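Local coordinates for protein adenosine kinase (Sinorhizobium meliloti, PDB 3UBO) that probably transfers a phosphate from ATP to the 5'-hydroxyl of adenosine, as a nucleoside-phosphorylating member of the pfkB family of kinases, at residues 232-237 and 252-257; 243-248 and 280-285; 262-267 and 302-307; 308-311 and 317-320. All blocks are in the same frame, centred on the assembly; numbering follows the deposited sequence.

Contact 1: residues 232-237 and 252-257; sequences RALELL and GSVVVR. With ADP (adenosine-5'-diphosphate), chain D.
Leu234, on helix 230-240, lays its forked end across Val254 and Val256, and so illustrates how a pfkB-fold kinase seats a helix on its nucleotide-side hairpin. That antiparallel beta hairpin, strands 253-257 and 260-264, begins directly beside the ADP ribose. Gly252 leads into it and serves the nucleotide: its carbonyl O accepts a hydrogen bond from ADP O3' at 2.7 Å. Its positive phi of 98° comes with a backbone twist in which a beta carbon would press against the preceding carbonyl oxygen. Ser253 packs on Asn304 and makes a weak hydrogen bond with Ser300 OG. Val254 then points toward the helix, and its CG2 lies 4.2 Å from Leu234 CD1. By strand alternation Val255 faces the other way, where Leu296 and Ser300 of helix 296-311 cover it. Val256 returns to the helix side as the principal mate of Leu234. CG of the leucine stands beside its own backbone N (chi1 -82°), and from there the two methyls divide the strand between them, CD1 serving Val254 and CD2 serving Val256. No hydrogen bond joins helix and strand; burial of apolar surface does the work, with Arg261 of the second hairpin strand also touching Leu234. The closest approach is between Leu234 CD2 and Val256 CG2, 3.5 Å apart, while Val256 CG1 lies 3.7 Å from Leu234 O.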
# COMPACT_ATOMS: atom_id res chain seq x y z
N ARG A 232 -39.82 -9.69 -1.84
CA ARG A 232 -40.16 -10.80 -0.95
C ARG A 232 -39.09 -10.96 0.11
O ARG A 232 -39.39 -11.24 1.28
CB ARG A 232 -40.25 -12.11 -1.72
CG ARG A 232 -40.36 -13.36 -0.80
CD ARG A 232 -41.83 -13.81 -0.66
NE ARG A 232 -42.13 -14.64 0.51
CZ ARG A 232 -43.25 -15.37 0.65
NH1 ARG A 232 -44.18 -15.38 -0.33
NH2 ARG A 232 -43.44 -16.09 1.76
N ALA A 233 -37.84 -10.83 -0.34
CA ALA A 233 -36.70 -11.03 0.54
C ALA A 233 -36.62 -9.92 1.58
O ALA A 233 -36.24 -10.17 2.74
CB ALA A 233 -35.41 -11.12 -0.26
N LEU A 234 -37.01 -8.72 1.17
CA LEU A 234 -37.05 -7.57 2.08
C LEU A 234 -38.02 -7.80 3.24
O LEU A 234 -37.74 -7.38 4.36
CB LEU A 234 -37.34 -6.25 1.32
CG LEU A 234 -36.12 -5.58 0.66
CD1 LEU A 234 -36.44 -4.28 -0.01
CD2 LEU A 234 -35.09 -5.29 1.69
N GLU A 235 -39.14 -8.49 2.99
CA GLU A 235 -40.10 -8.81 4.05
C GLU A 235 -39.48 -9.78 5.02
O GLU A 235 -39.46 -9.54 6.22
CB GLU A 235 -41.38 -9.42 3.49
CG GLU A 235 -42.20 -8.46 2.68
CD GLU A 235 -43.38 -9.15 2.00
OE1 GLU A 235 -43.46 -10.42 2.12
OE2 GLU A 235 -44.20 -8.41 1.35
N LEU A 236 -38.98 -10.89 4.51
CA LEU A 236 -38.47 -11.92 5.40
C LEU A 236 -37.38 -11.37 6.34
O LEU A 236 -37.31 -11.72 7.54
CB LEU A 236 -37.97 -13.07 4.55
CG LEU A 236 -39.04 -13.46 3.52
CD1 LEU A 236 -38.48 -14.40 2.46
CD2 LEU A 236 -40.22 -14.10 4.22
N LEU A 237 -36.56 -10.50 5.77
CA LEU A 237 -35.43 -9.90 6.46
C LEU A 237 -35.86 -8.94 7.57
O LEU A 237 -35.18 -8.82 8.60
CB LEU A 237 -34.60 -9.13 5.44
CG LEU A 237 -33.53 -8.20 6.03
CD1 LEU A 237 -32.36 -9.07 6.41
CD2 LEU A 237 -33.07 -7.06 5.13
N GLY A 252 -27.24 2.84 -4.23
CA GLY A 252 -27.08 3.39 -2.90
C GLY A 252 -27.51 2.37 -1.87
O GLY A 252 -26.85 1.36 -1.77
N SER A 253 -28.61 2.62 -1.14
CA SER A 253 -29.04 1.68 -0.06
C SER A 253 -30.56 1.57 0.11
O SER A 253 -31.29 2.47 -0.28
CB SER A 253 -28.40 2.06 1.30
OG SER A 253 -29.24 2.97 2.01
N VAL A 254 -31.04 0.48 0.72
CA VAL A 254 -32.42 0.41 1.19
C VAL A 254 -32.52 -0.21 2.58
O VAL A 254 -32.53 -1.43 2.72
CB VAL A 254 -33.35 -0.38 0.24
CG1 VAL A 254 -32.78 -1.73 -0.09
CG2 VAL A 254 -34.75 -0.48 0.83
N VAL A 255 -32.60 0.63 3.62
CA VAL A 255 -32.79 0.14 4.98
C VAL A 255 -34.23 -0.33 5.27
O VAL A 255 -35.17 0.17 4.75
CB VAL A 255 -32.31 1.18 5.99
CG1 VAL A 255 -32.40 0.65 7.44
CG2 VAL A 255 -30.88 1.55 5.68
N VAL A 256 -34.40 -1.34 6.10
CA VAL A 256 -35.70 -1.98 6.30
C VAL A 256 -36.00 -2.16 7.83
O VAL A 256 -35.13 -2.60 8.59
CB VAL A 256 -35.77 -3.31 5.51
CG1 VAL A 256 -36.64 -4.30 6.19
CG2 VAL A 256 -36.25 -3.05 4.08
N ARG A 257 -37.22 -1.72 8.24
CA ARG A 257 -37.76 -1.76 9.63
C ARG A 257 -39.28 -1.96 9.57
O ARG A 257 -40.04 -1.00 9.32
CB ARG A 257 -37.46 -0.47 10.39
CG ARG A 257 -37.61 -0.64 11.83
CD ARG A 257 -36.61 0.20 12.57
NE ARG A 257 -36.86 1.64 12.39
CZ ARG A 257 -36.20 2.60 13.06
NH1 ARG A 257 -35.23 2.29 13.95
NH2 ARG A 257 -36.51 3.89 12.83
PB ADP D . -20.56 -4.89 -1.69
O1B ADP D . -20.36 -6.34 -2.46
O2B ADP D . -21.01 -4.94 -0.08
O3B ADP D . -19.33 -4.06 -1.80
PA ADP D . -22.55 -2.98 -3.10
O1A ADP D . -22.74 -3.29 -4.71
O2A ADP D . -23.87 -2.88 -2.47
O3A ADP D . -21.80 -4.45 -2.73
O5' ADP D . -21.72 -1.58 -2.71
C5' ADP D . -21.58 -1.20 -1.34
C4' ADP D . -21.68 0.35 -1.14
O4' ADP D . -20.56 1.21 -1.67
C3' ADP D . -22.97 1.10 -1.77
O3' ADP D . -24.25 0.91 -1.20
C2' ADP D . -22.48 2.50 -2.15
O2' ADP D . -22.61 3.60 -1.23
C1' ADP D . -21.10 2.14 -2.63
N9 ADP D . -21.05 1.68 -4.05
C8 ADP D . -20.95 0.39 -4.54
N7 ADP D . -20.93 0.43 -6.00
C5 ADP D . -21.05 1.79 -6.40
C6 ADP D . -21.07 2.44 -7.73
N6 ADP D . -20.92 1.62 -8.95
N1 ADP D . -21.17 3.79 -7.81
C2 ADP D . -21.24 4.58 -6.65
N3 ADP D . -21.24 3.97 -5.34
C4 ADP D . -21.13 2.58 -5.24

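Contact 2: residues 243-248 and 280-285; sequences LAAVTL and DLYAAG. With ADP (adenosine-5'-diphosphate), chain D; ADN (adenosine), chain C.
Thr247 sets its methyl over one face of the Tyr282 ring in a CH-pi contact, a compact example of a strand and a helix meeting round a nucleotide. CG2 of the threonine stands 3.5 Å from the centroid of the Tyr282 ring and 18° off the ring normal. A second, looser touch comes at the rim of the same ring, where Ala245 CB approaches Tyr282 CE1 near the ring plane at 4.2 Å. The tyrosine reaches this place because its CG is anti to the backbone N (chi1 176°), which carries the ring from the helix across to the strand. Replacing Tyr282 by an alanine removes the ring, and the Thr247 methyl would probably lose its flat support, with a gap opening between strand and helix beside the ADP ribose. On the threonine's other branch, OG1 lies near an alpha-phosphate oxygen of ADP and also makes a weak hydrogen bond with Ala216 O; its share in phosphate binding remains doubtful. Two residues before the tyrosine, Asp280 closes the Gly-Ala-Gly-Asp sequence that marks pfkB kinases. Its carboxylate lies beside the C5' end of adenosine and is held by hydrogen bonds between OD1 and Ser62 OG and between OD2 and Asn65 ND2. Further out, strand 246-247 borders strand 213-217 on the parallel sheet, Phe215 of that strand touches Ala245 and Ala283, and Ser300 and Asn304 of helix 296-311 touch Tyr282.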
# COMPACT_ATOMS: atom_id res chain seq x y z
N LEU A 243 -33.63 -4.32 12.72
CA LEU A 243 -33.10 -3.36 11.76
C LEU A 243 -32.19 -4.10 10.75
O LEU A 243 -31.41 -5.01 11.12
CB LEU A 243 -32.30 -2.28 12.53
CG LEU A 243 -31.84 -1.09 11.71
CD1 LEU A 243 -32.99 -0.70 10.79
CD2 LEU A 243 -31.35 0.08 12.59
N ALA A 244 -32.29 -3.72 9.48
CA ALA A 244 -31.51 -4.35 8.42
C ALA A 244 -31.22 -3.43 7.16
O ALA A 244 -32.09 -3.18 6.32
CB ALA A 244 -32.19 -5.64 8.01
N ALA A 245 -29.98 -2.96 7.06
CA ALA A 245 -29.47 -2.20 5.93
C ALA A 245 -28.97 -3.07 4.74
O ALA A 245 -28.20 -4.02 4.94
CB ALA A 245 -28.37 -1.25 6.42
N VAL A 246 -29.40 -2.74 3.51
CA VAL A 246 -28.99 -3.49 2.33
C VAL A 246 -28.31 -2.64 1.24
O VAL A 246 -28.95 -1.78 0.62
CB VAL A 246 -30.18 -4.26 1.76
CG1 VAL A 246 -29.85 -4.85 0.41
CG2 VAL A 246 -30.56 -5.32 2.74
N THR A 247 -27.02 -2.87 0.98
CA THR A 247 -26.32 -2.11 -0.07
C THR A 247 -26.73 -2.51 -1.49
O THR A 247 -26.87 -3.68 -1.83
CB THR A 247 -24.78 -2.10 0.14
OG1 THR A 247 -24.28 -3.45 0.15
CG2 THR A 247 -24.37 -1.39 1.45
N LEU A 248 -26.93 -1.50 -2.33
CA LEU A 248 -27.37 -1.66 -3.74
C LEU A 248 -26.33 -1.11 -4.72
O LEU A 248 -26.69 -0.51 -5.73
CB LEU A 248 -28.68 -0.92 -3.97
CG LEU A 248 -29.92 -1.30 -3.14
CD1 LEU A 248 -31.02 -0.19 -3.20
CD2 LEU A 248 -30.44 -2.71 -3.51
N ASP A 280 -18.04 -2.47 3.70
CA ASP A 280 -17.45 -2.35 5.00
C ASP A 280 -17.52 -0.92 5.45
O ASP A 280 -17.65 -0.65 6.61
CB ASP A 280 -15.99 -2.77 5.01
CG ASP A 280 -15.78 -4.16 4.56
OD1 ASP A 280 -16.76 -4.91 4.51
OD2 ASP A 280 -14.64 -4.50 4.25
N LEU A 281 -17.40 -0.00 4.53
CA LEU A 281 -17.37 1.38 4.91
C LEU A 281 -18.74 2.00 4.82
O LEU A 281 -18.98 3.06 5.32
CB LEU A 281 -16.35 2.13 4.10
CG LEU A 281 -15.10 2.28 4.94
CD1 LEU A 281 -13.99 1.44 4.46
CD2 LEU A 281 -14.70 3.68 5.08
N TYR A 282 -19.65 1.29 4.18
CA TYR A 282 -21.01 1.69 4.21
C TYR A 282 -21.57 1.52 5.61
O TYR A 282 -22.27 2.37 6.14
CB TYR A 282 -21.81 0.86 3.26
CG TYR A 282 -23.26 1.19 3.34
CD1 TYR A 282 -24.08 0.58 4.24
CD2 TYR A 282 -23.80 2.15 2.52
CE1 TYR A 282 -25.39 0.89 4.30
CE2 TYR A 282 -25.10 2.46 2.58
CZ TYR A 282 -25.89 1.84 3.47
OH TYR A 282 -27.20 2.18 3.51
N ALA A 283 -21.24 0.40 6.21
CA ALA A 283 -21.68 0.09 7.53
C ALA A 283 -20.95 0.93 8.53
O ALA A 283 -21.46 1.19 9.58
CB ALA A 283 -21.43 -1.34 7.79
N ALA A 284 -19.74 1.33 8.23
CA ALA A 284 -18.99 2.11 9.18
C ALA A 284 -19.64 3.45 9.33
O ALA A 284 -19.75 3.96 10.42
CB ALA A 284 -17.60 2.28 8.71
N GLY A 285 -20.05 4.03 8.23
CA GLY A 285 -20.66 5.33 8.27
C GLY A 285 -22.01 5.21 8.89
O GLY A 285 -22.40 6.00 9.72
PB ADP D . -20.56 -4.89 -1.69
O1B ADP D . -20.36 -6.34 -2.46
O2B ADP D . -21.01 -4.94 -0.08
O3B ADP D . -19.33 -4.06 -1.80
PA ADP D . -22.55 -2.98 -3.10
O1A ADP D . -22.74 -3.29 -4.71
O2A ADP D . -23.87 -2.88 -2.47
O3A ADP D . -21.80 -4.45 -2.73
O5' ADP D . -21.72 -1.58 -2.71
C5' ADP D . -21.58 -1.20 -1.34
C4' ADP D . -21.68 0.35 -1.14
O4' ADP D . -20.56 1.21 -1.67
C3' ADP D . -22.97 1.10 -1.77
O3' ADP D . -24.25 0.91 -1.20
C2' ADP D . -22.48 2.50 -2.15
O2' ADP D . -22.61 3.60 -1.23
C1' ADP D . -21.10 2.14 -2.63
N9 ADP D . -21.05 1.68 -4.05
C8 ADP D . -20.95 0.39 -4.54
N7 ADP D . -20.93 0.43 -6.00
C5 ADP D . -21.05 1.79 -6.40
C6 ADP D . -21.07 2.44 -7.73
N6 ADP D . -20.92 1.62 -8.95
N1 ADP D . -21.17 3.79 -7.81
C2 ADP D . -21.24 4.58 -6.65
N3 ADP D . -21.24 3.97 -5.34
C4 ADP D . -21.13 2.58 -5.24
O5' ADN C . -14.91 -6.67 1.77
C5' ADN C . -13.62 -5.96 1.89
C4' ADN C . -12.54 -6.72 2.72
O4' ADN C . -12.80 -8.12 2.84
C3' ADN C . -10.93 -6.66 2.52
O3' ADN C . -10.12 -5.57 2.90
C2' ADN C . -10.47 -8.02 3.14
O2' ADN C . -9.40 -7.94 4.11
C1' ADN C . -11.75 -8.57 3.62
N9 ADN C . -11.76 -10.06 3.56
C8 ADN C . -11.52 -10.98 2.50
N7 ADN C . -11.79 -12.30 2.93
C5 ADN C . -12.22 -12.20 4.26
C6 ADN C . -12.60 -13.17 5.22
N6 ADN C . -12.66 -14.57 4.90
N1 ADN C . -12.98 -12.71 6.54
C2 ADN C . -12.97 -11.32 6.85
N3 ADN C . -12.59 -10.31 5.92
C4 ADN C . -12.20 -10.79 4.65

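Contact 3: residues 262-267 and 302-307; sequences VRVGAS and LGNLAA. With ADP (adenosine-5'-diphosphate), chain D.
Asn304 of helix 296-311 carries this contact, its side chain resting against the chain that leaves the hairpin at Val264 through Ser267. With CG anti to its own carbonyl carbon (chi1 -57°), the asparagine projects from the helix between the backbone of 264-266 and the ADP ribose. Its CG lies 3.8 Å from Gly265 O, and its CB passes 4.0 Å from Ala266 CA. Toward the nucleotide, the same CG comes within 3.3 Å of ADP O2', so that the amide group has the ribose hydroxyl for a neighbour. With an alanine here the amide is gone, and the 2'-hydroxyl of the ribose would probably be left without this polar neighbour while a gap opened against Gly265 and Ala266.

Ala266 and Ser267 bury the next largest areas. The methyl of Ala266 is shared between the asparagine side chain and the base, its CB standing 4.1 Å from ADP N3. Ser267 approaches the helix backbone more loosely, with OG 4.1 Å from Asn304 O, and its carbonyl O comes to 3.6 Å from ADP C2. No hydrogen bond crosses between the segments. Tyr282 and Ser253 touch the asparagine as well. Helix on one side and extended chain on the other thus border the adenosine end of the ADP, the nucleotide site of a pfkB-family kinase.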
# COMPACT_ATOMS: atom_id res chain seq x y z
N VAL A 262 -36.51 2.97 4.14
CA VAL A 262 -35.70 4.16 3.79
C VAL A 262 -34.74 3.89 2.60
O VAL A 262 -33.66 3.32 2.81
CB VAL A 262 -34.87 4.68 4.99
CG1 VAL A 262 -34.14 6.02 4.66
CG2 VAL A 262 -35.74 4.82 6.21
N ARG A 263 -35.11 4.33 1.39
CA ARG A 263 -34.22 4.29 0.20
C ARG A 263 -33.40 5.56 0.00
O ARG A 263 -33.94 6.51 -0.51
CB ARG A 263 -35.04 4.01 -1.06
CG ARG A 263 -36.03 2.96 -0.75
CD ARG A 263 -36.74 2.49 -1.95
NE ARG A 263 -37.18 1.12 -1.70
CZ ARG A 263 -38.00 0.42 -2.49
NH1 ARG A 263 -38.49 0.98 -3.62
NH2 ARG A 263 -38.31 -0.84 -2.16
N VAL A 264 -32.14 5.61 0.42
CA VAL A 264 -31.22 6.69 0.12
C VAL A 264 -30.24 6.28 -1.01
O VAL A 264 -29.63 5.19 -0.98
CB VAL A 264 -30.42 7.15 1.37
CG1 VAL A 264 -29.38 8.23 1.02
CG2 VAL A 264 -31.37 7.58 2.52
N GLY A 265 -30.07 7.15 -1.99
CA GLY A 265 -29.25 6.83 -3.15
C GLY A 265 -27.76 7.12 -3.02
O GLY A 265 -27.30 7.73 -2.04
N ALA A 266 -26.99 6.66 -4.00
CA ALA A 266 -25.54 6.68 -3.81
C ALA A 266 -24.94 7.81 -4.57
O ALA A 266 -25.53 8.33 -5.50
CB ALA A 266 -24.88 5.32 -4.18
N SER A 267 -23.77 8.23 -4.15
CA SER A 267 -23.08 9.30 -4.86
C SER A 267 -22.89 8.89 -6.34
O SER A 267 -23.07 7.70 -6.71
CB SER A 267 -21.71 9.57 -4.19
OG SER A 267 -21.29 8.50 -3.32
N LEU A 302 -24.73 8.57 5.49
CA LEU A 302 -23.37 8.43 5.99
C LEU A 302 -22.77 7.15 5.40
O LEU A 302 -21.57 7.08 5.13
CB LEU A 302 -23.34 8.46 7.49
CG LEU A 302 -23.30 9.90 7.95
CD1 LEU A 302 -23.71 9.98 9.39
CD2 LEU A 302 -21.90 10.51 7.71
N GLY A 303 -23.65 6.18 5.13
CA GLY A 303 -23.28 4.95 4.47
C GLY A 303 -22.64 5.17 3.12
O GLY A 303 -21.44 4.90 2.94
N ASN A 304 -23.45 5.66 2.18
CA ASN A 304 -22.99 5.80 0.82
C ASN A 304 -21.80 6.75 0.73
O ASN A 304 -20.80 6.43 0.13
CB ASN A 304 -24.13 6.20 -0.06
CG ASN A 304 -25.25 5.22 0.01
OD1 ASN A 304 -26.27 5.51 0.61
ND2 ASN A 304 -25.07 4.05 -0.57
N LEU A 305 -21.88 7.89 1.40
CA LEU A 305 -20.75 8.82 1.44
C LEU A 305 -19.42 8.12 1.73
O LEU A 305 -18.41 8.40 1.09
CB LEU A 305 -21.00 9.92 2.48
CG LEU A 305 -19.81 10.80 2.83
CD1 LEU A 305 -19.45 11.71 1.67
CD2 LEU A 305 -20.09 11.62 4.08
N ALA A 306 -19.42 7.22 2.71
CA ALA A 306 -18.19 6.50 3.16
C ALA A 306 -17.77 5.41 2.18
O ALA A 306 -16.61 5.32 1.85
CB ALA A 306 -18.36 5.93 4.54
N ALA A 307 -18.73 4.59 1.74
CA ALA A 307 -18.52 3.62 0.71
C ALA A 307 -17.78 4.26 -0.50
O ALA A 307 -16.67 3.82 -0.93
CB ALA A 307 -19.85 3.05 0.30
PB ADP D . -20.56 -4.89 -1.69
O1B ADP D . -20.36 -6.34 -2.46
O2B ADP D . -21.01 -4.94 -0.08
O3B ADP D . -19.33 -4.06 -1.80
PA ADP D . -22.55 -2.98 -3.10
O1A ADP D . -22.74 -3.29 -4.71
O2A ADP D . -23.87 -2.88 -2.47
O3A ADP D . -21.80 -4.45 -2.73
O5' ADP D . -21.72 -1.58 -2.71
C5' ADP D . -21.58 -1.20 -1.34
C4' ADP D . -21.68 0.35 -1.14
O4' ADP D . -20.56 1.21 -1.67
C3' ADP D . -22.97 1.10 -1.77
O3' ADP D . -24.25 0.91 -1.20
C2' ADP D . -22.48 2.50 -2.15
O2' ADP D . -22.61 3.60 -1.23
C1' ADP D . -21.10 2.14 -2.63
N9 ADP D . -21.05 1.68 -4.05
C8 ADP D . -20.95 0.39 -4.54
N7 ADP D . -20.93 0.43 -6.00
C5 ADP D . -21.05 1.79 -6.40
C6 ADP D . -21.07 2.44 -7.73
N6 ADP D . -20.92 1.62 -8.95
N1 ADP D . -21.17 3.79 -7.81
C2 ADP D . -21.24 4.58 -6.65
N3 ADP D . -21.24 3.97 -5.34
C4 ADP D . -21.13 2.58 -5.24

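Contact 4: residues 308-311 and 317-320; sequences GIVI and RPLV. With ADP (adenosine-5'-diphosphate), chain D.
Val310, near the end of helix 296-311, faces the chain that follows at Arg317 and Pro318, and shows how a helix and the loop that follows it can pack through one valine. The apolar part is small. Val310 CG2, anti to the backbone N, swings toward the loop and comes 4.3 Å from Pro318 CD and 3.9 Å from Arg317 N. Leu281 of helix 278-290 packs on both Val310 and Pro318, so that three apolar side chains meet here.

Polar bonds are made not between the segments but beyond them. Arg317 points away from the helix; its NE is hydrogen-bonded to Asn65 OD1 and its NH2 to Gly60 O, and the guanidinium group also makes a cation-pi contact with Phe92. The carbonyl of Pro318 takes a hydrogen bond from Gln99. These bonds probably fix the loop.

Contact with the nucleotide belongs to Ile311. Its CD1 sits over a face of the adenine, 3.3 Å from ADP N9 and 3.4 Å from ADP C8, with Ala278 and Leu269 beside the isoleucine. The Arg317 side chain, for its part, stays about 7 Å from the bound adenosine at the nearest atoms, so it does not touch it. The last turns of helix 296-311 thus line the ADP pocket while the following loop lies near the adenosine pocket, consistent with the two-substrate site of a pfkB-family kinase.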
# COMPACT_ATOMS: atom_id res chain seq x y z
N GLY A 308 -18.38 5.31 -1.03
CA GLY A 308 -17.98 5.88 -2.29
C GLY A 308 -16.58 6.43 -2.22
O GLY A 308 -15.84 6.22 -3.13
N ILE A 309 -16.20 7.11 -1.15
CA ILE A 309 -14.83 7.58 -1.00
C ILE A 309 -13.79 6.45 -1.10
O ILE A 309 -12.69 6.65 -1.63
CB ILE A 309 -14.60 8.32 0.33
CG1 ILE A 309 -15.35 9.67 0.29
CG2 ILE A 309 -13.07 8.44 0.66
CD1 ILE A 309 -15.21 10.54 1.56
N VAL A 310 -14.14 5.25 -0.63
CA VAL A 310 -13.13 4.19 -0.50
C VAL A 310 -12.93 3.40 -1.82
O VAL A 310 -11.88 2.77 -2.03
CB VAL A 310 -13.39 3.23 0.68
CG1 VAL A 310 -14.31 2.06 0.28
CG2 VAL A 310 -12.07 2.69 1.19
N ILE A 311 -13.97 3.48 -2.65
CA ILE A 311 -14.04 2.91 -3.99
C ILE A 311 -13.19 3.74 -4.99
O ILE A 311 -12.80 3.26 -6.04
CB ILE A 311 -15.50 2.93 -4.52
CG1 ILE A 311 -16.45 2.01 -3.74
CG2 ILE A 311 -15.56 2.58 -6.03
CD1 ILE A 311 -17.81 1.78 -4.55
N ARG A 317 -9.20 0.95 3.15
CA ARG A 317 -9.29 1.86 4.30
C ARG A 317 -8.83 3.29 4.02
O ARG A 317 -7.75 3.52 3.48
CB ARG A 317 -8.46 1.33 5.53
CG ARG A 317 -9.02 0.12 6.28
CD ARG A 317 -8.10 -0.24 7.45
NE ARG A 317 -8.36 -1.59 7.99
CZ ARG A 317 -7.65 -2.12 8.99
NH1 ARG A 317 -6.67 -1.38 9.53
NH2 ARG A 317 -7.91 -3.38 9.46
N PRO A 318 -9.63 4.29 4.43
CA PRO A 318 -9.25 5.72 4.36
C PRO A 318 -7.96 5.92 5.09
O PRO A 318 -7.89 5.45 6.17
CB PRO A 318 -10.34 6.41 5.18
CG PRO A 318 -10.95 5.21 6.05
CD PRO A 318 -10.93 4.08 5.08
N LEU A 319 -6.96 6.56 4.56
CA LEU A 319 -5.68 6.65 5.26
C LEU A 319 -5.52 7.99 6.00
O LEU A 319 -4.43 8.34 6.53
CB LEU A 319 -4.53 6.48 4.25
CG LEU A 319 -4.69 5.24 3.36
CD1 LEU A 319 -3.63 5.24 2.20
CD2 LEU A 319 -4.68 3.90 4.19
N VAL A 320 -6.63 8.74 6.00
CA VAL A 320 -6.73 10.00 6.73
C VAL A 320 -8.19 10.10 7.19
O VAL A 320 -9.12 9.55 6.51
CB VAL A 320 -6.34 11.23 5.86
CG1 VAL A 320 -4.83 11.17 5.45
CG2 VAL A 320 -7.27 11.34 4.67
PB ADP D . -20.56 -4.89 -1.69
O1B ADP D . -20.36 -6.34 -2.46
O2B ADP D . -21.01 -4.94 -0.08
O3B ADP D . -19.33 -4.06 -1.80
PA ADP D . -22.55 -2.98 -3.10
O1A ADP D . -22.74 -3.29 -4.71
O2A ADP D . -23.87 -2.88 -2.47
O3A ADP D . -21.80 -4.45 -2.73
O5' ADP D . -21.72 -1.58 -2.71
C5' ADP D . -21.58 -1.20 -1.34
C4' ADP D . -21.68 0.35 -1.14
O4' ADP D . -20.56 1.21 -1.67
C3' ADP D . -22.97 1.10 -1.77
O3' ADP D . -24.25 0.91 -1.20
C2' ADP D . -22.48 2.50 -2.15
O2' ADP D . -22.61 3.60 -1.23
C1' ADP D . -21.10 2.14 -2.63
N9 ADP D . -21.05 1.68 -4.05
C8 ADP D . -20.95 0.39 -4.54
N7 ADP D . -20.93 0.43 -6.00
C5 ADP D . -21.05 1.79 -6.40
C6 ADP D . -21.07 2.44 -7.73
N6 ADP D . -20.92 1.62 -8.95
N1 ADP D . -21.17 3.79 -7.81
C2 ADP D . -21.24 4.58 -6.65
N3 ADP D . -21.24 3.97 -5.34
C4 ADP D . -21.13 2.58 -5.24

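How the contacts relate
Along the chain contacts 1 and 2 interleave, as do contacts 2 and 3, while contact 4 closes the series. Contact 1 joins contact 2 by backbone hydrogen bonds between residues 252-257 and 243-248, and contact 3 through the hairpin of strands 253-257 and 260-264. Contacts 2 and 3 are nearest, their centres about 8 Å apart, where helices 278-290 and 296-311 pack together; contact 4 continues the latter helix, about 14 Å between centres from contact 3. Contacts 1 and 4, about 26 Å between centres, do not touch. All four reach the same ADP, so segments scattered over almost ninety residues assemble one nucleotide site, with contact 2 extending to adenosine.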